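Local coordinates for protein alpha-L-rhamnosidase (Streptomyces avermitilis, PDB 3W5N) that hydrolyses terminal alpha-L-rhamnose from plant glycosides such as naringin, rutin and hesperidin, and from the arabinogalactan-protein gum arabic, at residues A483-A488 / S586-V591; F499-G504 / G580-T585; T522-H527 / A546-Y551. All blocks are in the same frame, centred on the assembly; numbering follows the deposited sequence.

Interaction 1 of 3, residues A483-A488 / S586-V591; sequences AKELPA and SVTGRV. With RAM (alpha-L-rhamnopyranose), chain E.
Gly589 O takes two donors from the neighbouring strand: the backbone N of Leu486 at 2.8 Å and, as a CA-H...O contact, Glu485 CA at 3.1 Å. The two segments form an antiparallel strand pair in the beta sandwich of the concanavalin-like domain. Leu486 O is bonded in return by Gly589 N, which closes the ring of a hydrogen-bonded pair; farther along, the strand end is joined by a straight bond of 2.8 Å from Ala483 N to Val591 O. Leu486 and Val591 share a sheet face, where Leu486 CD1 lies 3.9 Å from Val591 CG2, the two side chains crossing at a slant against Trp618 of helix 607-622 and Met507. Turned to the other face, Glu485 sets its CB against the methyl of Thr588; that methyl stands anti to the backbone N (OG1 at chi1 -56°), while the carboxylate goes on to a salt bridge with Arg512. Arg590 leads away on that face, giving NH2 to Pro563 O. Lys484 leaves the strand extended, then bends at chi3 and chi4 to reach a bound rhamnose away from the catalytic and calcium sites. Arg621 holds the same sugar, and Lys484 NZ meets its O3 at 2.9 Å and, weakly, its O2 at 3.2 Å.

Interaction 2 of 3, residues F499-G504 / G580-T585; sequences FVLDLG and GKPSTT
Phe499 carries this contact, with Pro582 CD over one face of its ring. Pro582 CD sits 3.4 Å from the centroid of the Phe499 ring and only 11° off the ring normal, a CH-pi contact centred on the face. Pro582 CG leans toward the root of the ring, 3.6 Å from Phe499 CB. CG of Phe499, anti to the carbonyl carbon (chi1 -61°), carries the ring toward the loop, and Phe499 CZ meets Lys581 CG at 3.7 Å; the two side chains cross at about a right angle. Two residues on, Leu501 points to the same loop: its CD2 comes within 3.6 Å of Ser583 O, while CD1 only brushes Pro582 CG. Farther on, where the chain turns a corner, Asp502 OD1 accepts from Gly504 N at 2.7 Å in an Asx turn, from above the carboxylate plane; Arg571 makes a salt bridge to the same oxygen. No hydrogen bond joins the two segments; they meet through mainly apolar side-chain contact. Within the concanavalin-like domain, strand 498-503 runs between strands 480-493 and 572-576, with Phe499 and Leu501 both against Val491 and Leu501 also against Val575.

Interaction 3 of 3, residues T522-H527 / A546-Y551; sequences TVRLRH and AATDTY
Leu525 N gives Asp549 O the shortest bond here, 2.7 Å, and Asp549 N returns one to Leu525 O. Val523 and Tyr551 make a second reciprocal pair, with 2.9 Å from Tyr551 N to Val523 O. At the His527 end a side chain takes over from the backbone: His527 ND1 donates to Ala547 O over 2.9 Å, the oxygen sitting at the ring edge close to its plane, although the donor stands 40° out of the plane of that carbonyl. The backbone N of His527 reaches the same oxygen only by a long, bent and weak bond. A water bonded to Asp549 OD2 also lies at His527 NE2, in a weak bond. Asp549 OD2 is bonded by His568 NE2 as well, and His568 stacks on the His527 ring, so the carboxylate is bonded directly to His568 and reaches His527 only through the water. All this belongs to an antiparallel pair in the sheet of the concanavalin-like domain, where strand 522-528 runs between 548-552 and 572-576. On the opposite face of the sheet the two arginines lie close together, Arg526 CD above one face of the Arg524 guanidinium, and both reach Glu574 in salt bridges. Their aliphatic parts rest on Thr548: the methyl CG2, anti to its backbone N, is 3.5 Å from Arg524 CG, whereas OG1 lies 3.5 Å from Arg526 CG. At the Thr522 end the methyls of Thr522 and Thr550 press tightly together, CG2 to CG2 3.3 Å.

Overall arrangement
All three contacts lie in the concanavalin-like beta sandwich. Interactions 1 and 2 touch directly, their centres about 12 Å apart: Leu503 CD2 lies 3.5 Å from Leu486 O, and Thr584 CB packs at 3.5 Å on Ala488 O. Interaction 3 stands farther off, its centre about 16 Å from that of interaction 1 and about 14 Å from that of interaction 2, with no direct touch to either. Two different sugar regions lie at hand. Interaction 1 carries a rhamnose on Lys484, away from the catalytic residues, whereas interaction 3 is nearer the active site: the side chain of Ala547 is about 9 Å from that of Arg634, which binds rhamnose there.

Interaction 1 of 3, residues A483-A488 / S586-V591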
ATOM      1  N   ALA A 483       2.122  13.866  -0.652  1.00  8.98           N
ATOM      2  CA  ALA A 483       3.354  14.216  -1.348  1.00  9.42           C
ATOM      3  C   ALA A 483       3.136  15.297  -2.391  1.00 10.11           C
ATOM      4  O   ALA A 483       4.089  15.958  -2.786  1.00 10.38           O
ATOM      5  CB  ALA A 483       3.935  12.982  -2.029  1.00  9.35           C
ATOM      6  N   LYS A 484       1.893  15.459  -2.846  1.00 10.64           N
ATOM      7  CA  LYS A 484       1.587  16.358  -3.971  1.00 11.44           C
ATOM      8  C   LYS A 484       0.080  16.550  -4.031  1.00 11.13           C
ATOM      9  O   LYS A 484      -0.681  15.666  -3.613  1.00 10.18           O
ATOM     10  CB  LYS A 484       2.088  15.729  -5.287  1.00 12.74           C
ATOM     11  CG  LYS A 484       2.108  16.657  -6.494  1.00 15.04           C
ATOM     12  CD  LYS A 484       2.254  15.900  -7.811  1.00 16.49           C
ATOM     13  CE  LYS A 484       3.614  15.230  -7.935  1.00 17.61           C
ATOM     14  NZ  LYS A 484       4.653  16.293  -8.041  1.00 20.23           N
ATOM     15  N   GLU A 485      -0.333  17.718  -4.521  1.00 11.48           N
ATOM     16  CA  GLU A 485      -1.738  17.984  -4.843  1.00 12.67           C
ATOM     17  C   GLU A 485      -1.929  18.035  -6.358  1.00 13.20           C
ATOM     18  O   GLU A 485      -1.064  18.554  -7.074  1.00 13.80           O
ATOM     19  CB  GLU A 485      -2.201  19.289  -4.188  1.00 14.65           C
ATOM     20  CG  GLU A 485      -2.133  19.250  -2.669  1.00 16.97           C
ATOM     21  CD  GLU A 485      -2.863  20.400  -1.998  1.00 20.30           C
ATOM     22  OE1 GLU A 485      -3.255  21.386  -2.676  1.00 21.87           O
ATOM     23  OE2 GLU A 485      -3.041  20.322  -0.769  1.00 23.25           O
ATOM     24  N   LEU A 486      -3.047  17.489  -6.834  1.00 12.83           N
ATOM     25  CA  LEU A 486      -3.431  17.537  -8.247  1.00 13.52           C
ATOM     26  C   LEU A 486      -4.736  18.304  -8.423  1.00 13.72           C
ATOM     27  O   LEU A 486      -5.808  17.769  -8.172  1.00 13.35           O
ATOM     28  CB  LEU A 486      -3.606  16.125  -8.811  1.00 13.86           C
ATOM     29  CG  LEU A 486      -2.349  15.261  -8.883  1.00 14.49           C
ATOM     30  CD1 LEU A 486      -2.694  13.854  -9.353  1.00 14.48           C
ATOM     31  CD2 LEU A 486      -1.276  15.916  -9.758  1.00 15.26           C
ATOM     32  N   PRO A 487      -4.655  19.571  -8.852  1.00 14.59           N
ATOM     33  CA  PRO A 487      -5.896  20.322  -9.078  1.00 14.94           C
ATOM     34  C   PRO A 487      -6.699  19.685 -10.208  1.00 14.50           C
ATOM     35  O   PRO A 487      -6.114  19.111 -11.106  1.00 15.18           O
ATOM     36  CB  PRO A 487      -5.387  21.704  -9.507  1.00 15.76           C
ATOM     37  CG  PRO A 487      -4.016  21.786  -8.928  1.00 16.40           C
ATOM     38  CD  PRO A 487      -3.462  20.400  -9.064  1.00 15.41           C
ATOM     39  N   ALA A 488      -8.026  19.776 -10.169  1.00 14.63           N
ATOM     40  CA  ALA A 488      -8.834  19.313 -11.279  1.00 15.41           C
ATOM     41  C   ALA A 488      -8.441  20.112 -12.522  1.00 16.01           C
ATOM     42  O   ALA A 488      -8.158  21.309 -12.428  1.00 16.76           O
ATOM     43  CB  ALA A 488     -10.309  19.462 -10.971  1.00 14.88           C
ATOM     44  N   SER A 586     -13.024  23.308  -7.076  1.00 15.76           N
ATOM     45  CA  SER A 586     -13.910  22.624  -6.135  1.00 15.41           C
ATOM     46  C   SER A 586     -13.319  21.306  -5.625  1.00 14.33           C
ATOM     47  O   SER A 586     -13.653  20.873  -4.529  1.00 14.66           O
ATOM     48  CB  SER A 586     -15.269  22.350  -6.770  1.00 15.96           C
ATOM     49  OG  SER A 586     -15.839  23.594  -7.178  1.00 17.92           O
ATOM     50  N   VAL A 587     -12.485  20.674  -6.439  1.00 13.33           N
ATOM     51  CA  VAL A 587     -11.898  19.348  -6.109  1.00 13.26           C
ATOM     52  C   VAL A 587     -10.407  19.341  -6.419  1.00 12.75           C
ATOM     53  O   VAL A 587     -10.000  19.684  -7.525  1.00 13.12           O
ATOM     54  CB  VAL A 587     -12.574  18.185  -6.891  1.00 13.11           C
ATOM     55  CG1 VAL A 587     -11.864  16.865  -6.634  1.00 14.19           C
ATOM     56  CG2 VAL A 587     -14.056  18.053  -6.540  1.00 13.53           C
ATOM     57  N   THR A 588      -9.599  18.909  -5.448  1.00 11.92           N
ATOM     58  CA  THR A 588      -8.136  18.792  -5.626  1.00 11.80           C
ATOM     59  C   THR A 588      -7.693  17.420  -5.104  1.00 11.32           C
ATOM     60  O   THR A 588      -8.020  17.081  -3.971  1.00 10.27           O
ATOM     61  CB  THR A 588      -7.432  19.902  -4.822  1.00 12.55           C
ATOM     62  OG1 THR A 588      -7.951  21.183  -5.227  1.00 13.15           O
ATOM     63  CG2 THR A 588      -5.921  19.872  -5.042  1.00 12.77           C
ATOM     64  N   GLY A 589      -6.944  16.650  -5.907  1.00 10.60           N
ATOM     65  CA  GLY A 589      -6.454  15.343  -5.443  1.00 10.25           C
ATOM     66  C   GLY A 589      -5.297  15.535  -4.480  1.00 10.38           C
ATOM     67  O   GLY A 589      -4.448  16.424  -4.680  1.00 10.59           O
ATOM     68  N   ARG A 590      -5.272  14.742  -3.412  1.00 10.02           N
ATOM     69  CA  ARG A 590      -4.149  14.761  -2.469  1.00 10.06           C
ATOM     70  C   ARG A 590      -3.465  13.393  -2.575  1.00  9.49           C
ATOM     71  O   ARG A 590      -4.000  12.375  -2.131  1.00  9.18           O
ATOM     72  CB  ARG A 590      -4.636  15.046  -1.036  1.00 10.62           C
ATOM     73  CG  ARG A 590      -5.347  16.399  -0.892  1.00 12.07           C
ATOM     74  CD  ARG A 590      -5.803  16.630   0.538  1.00 13.75           C
ATOM     75  NE  ARG A 590      -6.680  15.549   0.935  1.00 14.33           N
ATOM     76  CZ  ARG A 590      -6.826  15.084   2.179  1.00 15.33           C
ATOM     77  NH1 ARG A 590      -6.176  15.621   3.204  1.00 14.86           N
ATOM     78  NH2 ARG A 590      -7.660  14.075   2.391  1.00 15.58           N
ATOM     79  N   VAL A 591      -2.288  13.380  -3.194  1.00  8.92           N
ATOM     80  CA  VAL A 591      -1.559  12.152  -3.503  1.00  8.90           C
ATOM     81  C   VAL A 591      -0.822  11.694  -2.232  1.00  8.97           C
ATOM     82  O   VAL A 591      -0.027  12.442  -1.681  1.00  8.44           O
ATOM     83  CB  VAL A 591      -0.517  12.375  -4.609  1.00  8.98           C
ATOM     84  CG1 VAL A 591       0.278  11.095  -4.863  1.00  9.06           C
ATOM     85  CG2 VAL A 591      -1.188  12.842  -5.909  1.00  8.80           C
TER
HETATM   86  C1  RAM E1204       8.310  12.587  -8.837  1.00 25.87           C
HETATM   87  C2  RAM E1204       7.892  13.894  -8.169  1.00 25.90           C
HETATM   88  C3  RAM E1204       7.942  15.030  -9.182  1.00 26.36           C
HETATM   89  C4  RAM E1204       7.068  14.679 -10.401  1.00 26.92           C
HETATM   90  C5  RAM E1204       7.487  13.333 -11.008  1.00 27.08           C
HETATM   91  C6  RAM E1204       6.569  12.846 -12.131  1.00 25.72           C
HETATM   92  O1  RAM E1204       9.695  12.672  -9.188  1.00 25.70           O
HETATM   93  O2  RAM E1204       6.548  13.768  -7.681  1.00 25.88           O
HETATM   94  O3  RAM E1204       7.476  16.207  -8.510  1.00 27.28           O
HETATM   95  O4  RAM E1204       7.155  15.711 -11.389  1.00 28.86           O
HETATM   96  O5  RAM E1204       7.504  12.316  -9.992  1.00 25.24           O

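Interaction 2 of 3, residues F499-G504 / G580-T585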
ATOM      1  N   PHE A 499     -21.445  15.933 -12.262  1.00 17.68           N
ATOM      2  CA  PHE A 499     -20.225  16.553 -12.760  1.00 17.29           C
ATOM      3  C   PHE A 499     -19.068  15.578 -12.618  1.00 16.74           C
ATOM      4  O   PHE A 499     -19.010  14.815 -11.652  1.00 15.86           O
ATOM      5  CB  PHE A 499     -19.933  17.871 -12.025  1.00 17.86           C
ATOM      6  CG  PHE A 499     -21.014  18.896 -12.199  1.00 18.77           C
ATOM      7  CD1 PHE A 499     -22.096  18.939 -11.322  1.00 19.41           C
ATOM      8  CD2 PHE A 499     -20.968  19.795 -13.267  1.00 19.81           C
ATOM      9  CE1 PHE A 499     -23.105  19.876 -11.492  1.00 20.99           C
ATOM     10  CE2 PHE A 499     -21.978  20.735 -13.449  1.00 20.28           C
ATOM     11  CZ  PHE A 499     -23.048  20.774 -12.559  1.00 20.71           C
ATOM     12  N   VAL A 500     -18.191  15.571 -13.616  1.00 15.81           N
ATOM     13  CA  VAL A 500     -17.007  14.713 -13.596  1.00 15.35           C
ATOM     14  C   VAL A 500     -15.798  15.618 -13.724  1.00 15.79           C
ATOM     15  O   VAL A 500     -15.723  16.452 -14.639  1.00 15.61           O
ATOM     16  CB  VAL A 500     -17.034  13.634 -14.707  1.00 15.84           C
ATOM     17  CG1 VAL A 500     -15.720  12.832 -14.723  1.00 15.46           C
ATOM     18  CG2 VAL A 500     -18.203  12.687 -14.505  1.00 15.70           C
ATOM     19  N   LEU A 501     -14.861  15.469 -12.791  1.00 14.60           N
ATOM     20  CA  LEU A 501     -13.691  16.313 -12.739  1.00 14.98           C
ATOM     21  C   LEU A 501     -12.490  15.421 -12.997  1.00 14.66           C
ATOM     22  O   LEU A 501     -12.368  14.337 -12.401  1.00 13.42           O
ATOM     23  CB  LEU A 501     -13.591  17.038 -11.392  1.00 16.31           C
ATOM     24  CG  LEU A 501     -14.602  18.186 -11.175  1.00 17.15           C
ATOM     25  CD1 LEU A 501     -15.972  17.680 -10.762  1.00 18.74           C
ATOM     26  CD2 LEU A 501     -14.075  19.199 -10.167  1.00 18.20           C
ATOM     27  N   ASP A 502     -11.647  15.852 -13.926  1.00 14.08           N
ATOM     28  CA  ASP A 502     -10.516  15.036 -14.380  1.00 14.25           C
ATOM     29  C   ASP A 502      -9.250  15.610 -13.790  1.00 14.06           C
ATOM     30  O   ASP A 502      -8.931  16.776 -14.018  1.00 13.54           O
ATOM     31  CB  ASP A 502     -10.456  15.026 -15.912  1.00 14.86           C
ATOM     32  CG  ASP A 502      -9.246  14.286 -16.480  1.00 15.43           C
ATOM     33  OD1 ASP A 502      -8.478  13.619 -15.747  1.00 14.50           O
ATOM     34  OD2 ASP A 502      -9.080  14.355 -17.724  1.00 16.74           O
ATOM     35  N   LEU A 503      -8.537  14.796 -13.006  1.00 13.24           N
ATOM     36  CA  LEU A 503      -7.314  15.262 -12.351  1.00 12.71           C
ATOM     37  C   LEU A 503      -6.087  15.103 -13.273  1.00 13.04           C
ATOM     38  O   LEU A 503      -4.998  15.604 -12.965  1.00 13.24           O
ATOM     39  CB  LEU A 503      -7.098  14.496 -11.027  1.00 13.17           C
ATOM     40  CG  LEU A 503      -8.187  14.627  -9.959  1.00 13.82           C
ATOM     41  CD1 LEU A 503      -7.757  13.960  -8.659  1.00 13.93           C
ATOM     42  CD2 LEU A 503      -8.526  16.090  -9.706  1.00 13.42           C
ATOM     43  N   GLY A 504      -6.272  14.375 -14.374  1.00 12.94           N
ATOM     44  CA  GLY A 504      -5.241  14.221 -15.420  1.00 13.15           C
ATOM     45  C   GLY A 504      -4.230  13.121 -15.161  1.00 13.11           C
ATOM     46  O   GLY A 504      -3.357  12.847 -15.998  1.00 14.23           O
ATOM     47  N   GLY A 580     -25.235  24.247  -7.099  1.00 25.78           N
ATOM     48  CA  GLY A 580     -24.744  25.012  -8.242  1.00 26.19           C
ATOM     49  C   GLY A 580     -23.809  24.161  -9.080  1.00 26.15           C
ATOM     50  O   GLY A 580     -23.990  22.950  -9.201  1.00 27.18           O
ATOM     51  N   LYS A 581     -22.797  24.788  -9.657  1.00 26.41           N
ATOM     52  CA  LYS A 581     -21.894  24.062 -10.540  1.00 26.93           C
ATOM     53  C   LYS A 581     -20.482  24.115  -9.991  1.00 24.86           C
ATOM     54  O   LYS A 581     -19.973  25.194  -9.702  1.00 24.89           O
ATOM     55  CB  LYS A 581     -21.950  24.627 -11.966  1.00 29.54           C
ATOM     56  CG  LYS A 581     -23.315  24.488 -12.628  1.00 32.31           C
ATOM     57  CD  LYS A 581     -23.343  25.122 -14.012  1.00 35.31           C
ATOM     58  CE  LYS A 581     -24.717  25.008 -14.666  1.00 36.27           C
ATOM     59  NZ  LYS A 581     -25.219  23.602 -14.724  1.00 38.21           N
ATOM     60  N   PRO A 582     -19.842  22.944  -9.825  1.00 23.72           N
ATOM     61  CA  PRO A 582     -18.455  22.975  -9.376  1.00 22.95           C
ATOM     62  C   PRO A 582     -17.520  23.552 -10.433  1.00 22.30           C
ATOM     63  O   PRO A 582     -17.805  23.466 -11.628  1.00 21.78           O
ATOM     64  CB  PRO A 582     -18.129  21.498  -9.113  1.00 22.76           C
ATOM     65  CG  PRO A 582     -19.111  20.726  -9.923  1.00 23.32           C
ATOM     66  CD  PRO A 582     -20.350  21.572 -10.001  1.00 22.99           C
ATOM     67  N   SER A 583     -16.424  24.156  -9.987  1.00 22.26           N
ATOM     68  CA  SER A 583     -15.355  24.569 -10.878  1.00 23.29           C
ATOM     69  C   SER A 583     -14.128  23.692 -10.614  1.00 23.20           C
ATOM     70  O   SER A 583     -14.162  22.793  -9.758  1.00 22.44           O
ATOM     71  CB  SER A 583     -15.016  26.038 -10.650  1.00 24.38           C
ATOM     72  OG  SER A 583     -14.531  26.225  -9.334  1.00 25.92           O
ATOM     73  N   THR A 584     -13.056  23.950 -11.351  1.00 22.41           N
ATOM     74  CA  THR A 584     -11.808  23.202 -11.176  1.00 22.29           C
ATOM     75  C   THR A 584     -11.235  23.358  -9.762  1.00 21.86           C
ATOM     76  O   THR A 584     -10.495  22.489  -9.295  1.00 22.53           O
ATOM     77  CB  THR A 584     -10.736  23.595 -12.213  1.00 22.09           C
ATOM     78  OG1 THR A 584     -10.417  24.988 -12.084  1.00 23.55           O
ATOM     79  CG2 THR A 584     -11.204  23.291 -13.623  1.00 22.51           C
ATOM     80  N   THR A 585     -11.588  24.445  -9.079  1.00 20.36           N
ATOM     81  CA  THR A 585     -11.100  24.682  -7.725  1.00 18.94           C
ATOM     82  C   THR A 585     -11.883  23.878  -6.685  1.00 17.11           C
ATOM     83  O   THR A 585     -11.431  23.765  -5.554  1.00 16.20           O
ATOM     84  CB  THR A 585     -11.137  26.173  -7.337  1.00 20.03           C
ATOM     85  OG1 THR A 585     -12.453  26.692  -7.573  1.00 21.17           O
ATOM     86  CG2 THR A 585     -10.125  26.968  -8.156  1.00 20.43           C
TER

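Interaction 3 of 3, residues T522-H527 / A546-Y551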
ATOM      1  N   THR A 522     -26.178  17.513   0.967  1.00 13.36           N
ATOM      2  CA  THR A 522     -25.215  16.395   0.940  1.00 13.25           C
ATOM      3  C   THR A 522     -24.573  16.215  -0.422  1.00 13.00           C
ATOM      4  O   THR A 522     -25.270  15.961  -1.411  1.00 13.13           O
ATOM      5  CB  THR A 522     -25.879  15.079   1.379  1.00 13.79           C
ATOM      6  OG1 THR A 522     -26.351  15.233   2.720  1.00 14.98           O
ATOM      7  CG2 THR A 522     -24.866  13.916   1.320  1.00 13.74           C
ATOM      8  N   VAL A 523     -23.246  16.330  -0.465  1.00 12.23           N
ATOM      9  CA  VAL A 523     -22.476  16.118  -1.702  1.00 12.13           C
ATOM     10  C   VAL A 523     -21.879  14.727  -1.667  1.00 12.18           C
ATOM     11  O   VAL A 523     -21.342  14.305  -0.630  1.00 12.21           O
ATOM     12  CB  VAL A 523     -21.345  17.156  -1.856  1.00 12.18           C
ATOM     13  CG1 VAL A 523     -20.606  16.981  -3.192  1.00 12.47           C
ATOM     14  CG2 VAL A 523     -21.896  18.564  -1.729  1.00 12.53           C
ATOM     15  N   ARG A 524     -22.010  14.008  -2.781  1.00 11.97           N
ATOM     16  CA  ARG A 524     -21.454  12.671  -2.927  1.00 12.76           C
ATOM     17  C   ARG A 524     -20.280  12.686  -3.926  1.00 12.53           C
ATOM     18  O   ARG A 524     -20.379  13.264  -5.012  1.00 11.64           O
ATOM     19  CB  ARG A 524     -22.558  11.699  -3.375  1.00 14.05           C
ATOM     20  CG  ARG A 524     -22.104  10.259  -3.469  1.00 16.46           C
ATOM     21  CD  ARG A 524     -23.139   9.384  -4.147  1.00 19.64           C
ATOM     22  NE  ARG A 524     -23.090   9.534  -5.605  1.00 22.25           N
ATOM     23  CZ  ARG A 524     -23.913   8.918  -6.449  1.00 25.92           C
ATOM     24  NH1 ARG A 524     -24.856   8.098  -5.982  1.00 27.35           N
ATOM     25  NH2 ARG A 524     -23.785   9.107  -7.767  1.00 26.93           N
ATOM     26  N   LEU A 525     -19.167  12.058  -3.540  1.00 11.82           N
ATOM     27  CA  LEU A 525     -17.971  11.993  -4.379  1.00 12.00           C
ATOM     28  C   LEU A 525     -17.675  10.538  -4.680  1.00 11.84           C
ATOM     29  O   LEU A 525     -17.344   9.784  -3.773  1.00 11.66           O
ATOM     30  CB  LEU A 525     -16.758  12.606  -3.654  1.00 12.09           C
ATOM     31  CG  LEU A 525     -16.919  14.029  -3.119  1.00 13.27           C
ATOM     32  CD1 LEU A 525     -15.762  14.460  -2.220  1.00 13.40           C
ATOM     33  CD2 LEU A 525     -17.064  15.016  -4.270  1.00 14.23           C
ATOM     34  N   ARG A 526     -17.808  10.151  -5.946  1.00 11.54           N
ATOM     35  CA  ARG A 526     -17.401   8.815  -6.396  1.00 11.97           C
ATOM     36  C   ARG A 526     -16.111   8.948  -7.191  1.00 11.30           C
ATOM     37  O   ARG A 526     -15.863   9.978  -7.810  1.00 11.59           O
ATOM     38  CB  ARG A 526     -18.488   8.136  -7.234  1.00 12.67           C
ATOM     39  CG  ARG A 526     -19.758   7.842  -6.458  1.00 13.90           C
ATOM     40  CD  ARG A 526     -20.557   6.736  -7.118  1.00 16.04           C
ATOM     41  NE  ARG A 526     -20.900   7.099  -8.496  1.00 17.81           N
ATOM     42  CZ  ARG A 526     -21.041   6.222  -9.484  1.00 19.46           C
ATOM     43  NH1 ARG A 526     -20.866   4.927  -9.242  1.00 20.16           N
ATOM     44  NH2 ARG A 526     -21.348   6.641 -10.712  1.00 18.86           N
ATOM     45  N   HIS A 527     -15.287   7.908  -7.149  1.00 10.70           N
ATOM     46  CA  HIS A 527     -13.930   7.966  -7.685  1.00 10.90           C
ATOM     47  C   HIS A 527     -13.740   6.819  -8.671  1.00 11.05           C
ATOM     48  O   HIS A 527     -14.127   5.683  -8.378  1.00 11.30           O
ATOM     49  CB  HIS A 527     -12.906   7.852  -6.537  1.00 10.14           C
ATOM     50  CG  HIS A 527     -13.044   8.929  -5.503  1.00  9.98           C
ATOM     51  ND1 HIS A 527     -14.030   8.914  -4.536  1.00  9.64           N
ATOM     52  CD2 HIS A 527     -12.332  10.055  -5.291  1.00  9.47           C
ATOM     53  CE1 HIS A 527     -13.929   9.993  -3.784  1.00  9.66           C
ATOM     54  NE2 HIS A 527     -12.906  10.705  -4.222  1.00 10.02           N
ATOM     55  N   ALA A 546     -16.983   0.641  -2.837  1.00 12.58           N
ATOM     56  CA  ALA A 546     -17.780   1.799  -3.237  1.00 12.23           C
ATOM     57  C   ALA A 546     -16.922   3.019  -3.564  1.00 11.92           C
ATOM     58  O   ALA A 546     -17.269   3.798  -4.466  1.00 11.81           O
ATOM     59  CB  ALA A 546     -18.816   2.149  -2.165  1.00 12.44           C
ATOM     60  N   ALA A 547     -15.807   3.174  -2.838  1.00 11.65           N
ATOM     61  CA  ALA A 547     -14.902   4.344  -2.967  1.00 10.87           C
ATOM     62  C   ALA A 547     -15.701   5.645  -3.110  1.00 10.58           C
ATOM     63  O   ALA A 547     -15.487   6.428  -4.032  1.00 10.45           O
ATOM     64  CB  ALA A 547     -13.917   4.159  -4.128  1.00 11.08           C
ATOM     65  N   THR A 548     -16.633   5.841  -2.192  1.00 10.75           N
ATOM     66  CA  THR A 548     -17.548   6.977  -2.222  1.00 11.24           C
ATOM     67  C   THR A 548     -17.430   7.740  -0.916  1.00 11.57           C
ATOM     68  O   THR A 548     -17.570   7.154   0.174  1.00 12.64           O
ATOM     69  CB  THR A 548     -19.007   6.509  -2.421  1.00 11.43           C
ATOM     70  OG1 THR A 548     -19.131   5.860  -3.693  1.00 11.84           O
ATOM     71  CG2 THR A 548     -19.958   7.694  -2.365  1.00 11.94           C
ATOM     72  N   ASP A 549     -17.170   9.042  -1.022  1.00 11.13           N
ATOM     73  CA  ASP A 549     -17.160   9.913   0.151  1.00 11.37           C
ATOM     74  C   ASP A 549     -18.365  10.847   0.095  1.00 11.49           C
ATOM     75  O   ASP A 549     -18.749  11.332  -0.996  1.00 11.78           O
ATOM     76  CB  ASP A 549     -15.854  10.711   0.258  1.00 11.78           C
ATOM     77  CG  ASP A 549     -14.611   9.802   0.287  1.00 12.29           C
ATOM     78  OD1 ASP A 549     -14.681   8.660   0.817  1.00 12.47           O
ATOM     79  OD2 ASP A 549     -13.563  10.231  -0.234  1.00 12.32           O
ATOM     80  N   THR A 550     -18.944  11.088   1.266  1.00 11.40           N
ATOM     81  CA  THR A 550     -20.188  11.826   1.383  1.00 11.62           C
ATOM     82  C   THR A 550     -19.956  12.927   2.402  1.00 11.50           C
ATOM     83  O   THR A 550     -19.474  12.657   3.510  1.00 11.92           O
ATOM     84  CB  THR A 550     -21.301  10.863   1.835  1.00 12.15           C
ATOM     85  OG1 THR A 550     -21.403   9.806   0.860  1.00 13.18           O
ATOM     86  CG2 THR A 550     -22.643  11.556   1.955  1.00 12.93           C
ATOM     87  N   TYR A 551     -20.296  14.160   2.040  1.00 10.95           N
ATOM     88  CA  TYR A 551     -20.108  15.284   2.951  1.00 10.55           C
ATOM     89  C   TYR A 551     -21.397  16.058   3.077  1.00 10.42           C
ATOM     90  O   TYR A 551     -21.922  16.518   2.073  1.00 10.64           O
ATOM     91  CB  TYR A 551     -19.040  16.228   2.394  1.00 10.57           C
ATOM     92  CG  TYR A 551     -18.807  17.474   3.228  1.00 10.98           C
ATOM     93  CD1 TYR A 551     -18.152  17.403   4.470  1.00 10.85           C
ATOM     94  CD2 TYR A 551     -19.252  18.722   2.795  1.00 10.80           C
ATOM     95  CE1 TYR A 551     -17.921  18.542   5.231  1.00 10.58           C
ATOM     96  CE2 TYR A 551     -19.029  19.868   3.554  1.00 11.00           C
ATOM     97  CZ  TYR A 551     -18.372  19.769   4.771  1.00 11.23           C
ATOM     98  OH  TYR A 551     -18.164  20.880   5.531  1.00 11.57           O
TER
HETATM   99  O   HOH W   1     -18.922   3.525  -7.251  1.00 25.90           O
HETATM  100  O   HOH W   2     -11.818  11.629  -1.851  1.00 11.20           O
HETATM  101  O   HOH W   3     -16.563   5.229  -6.864  1.00 13.45           O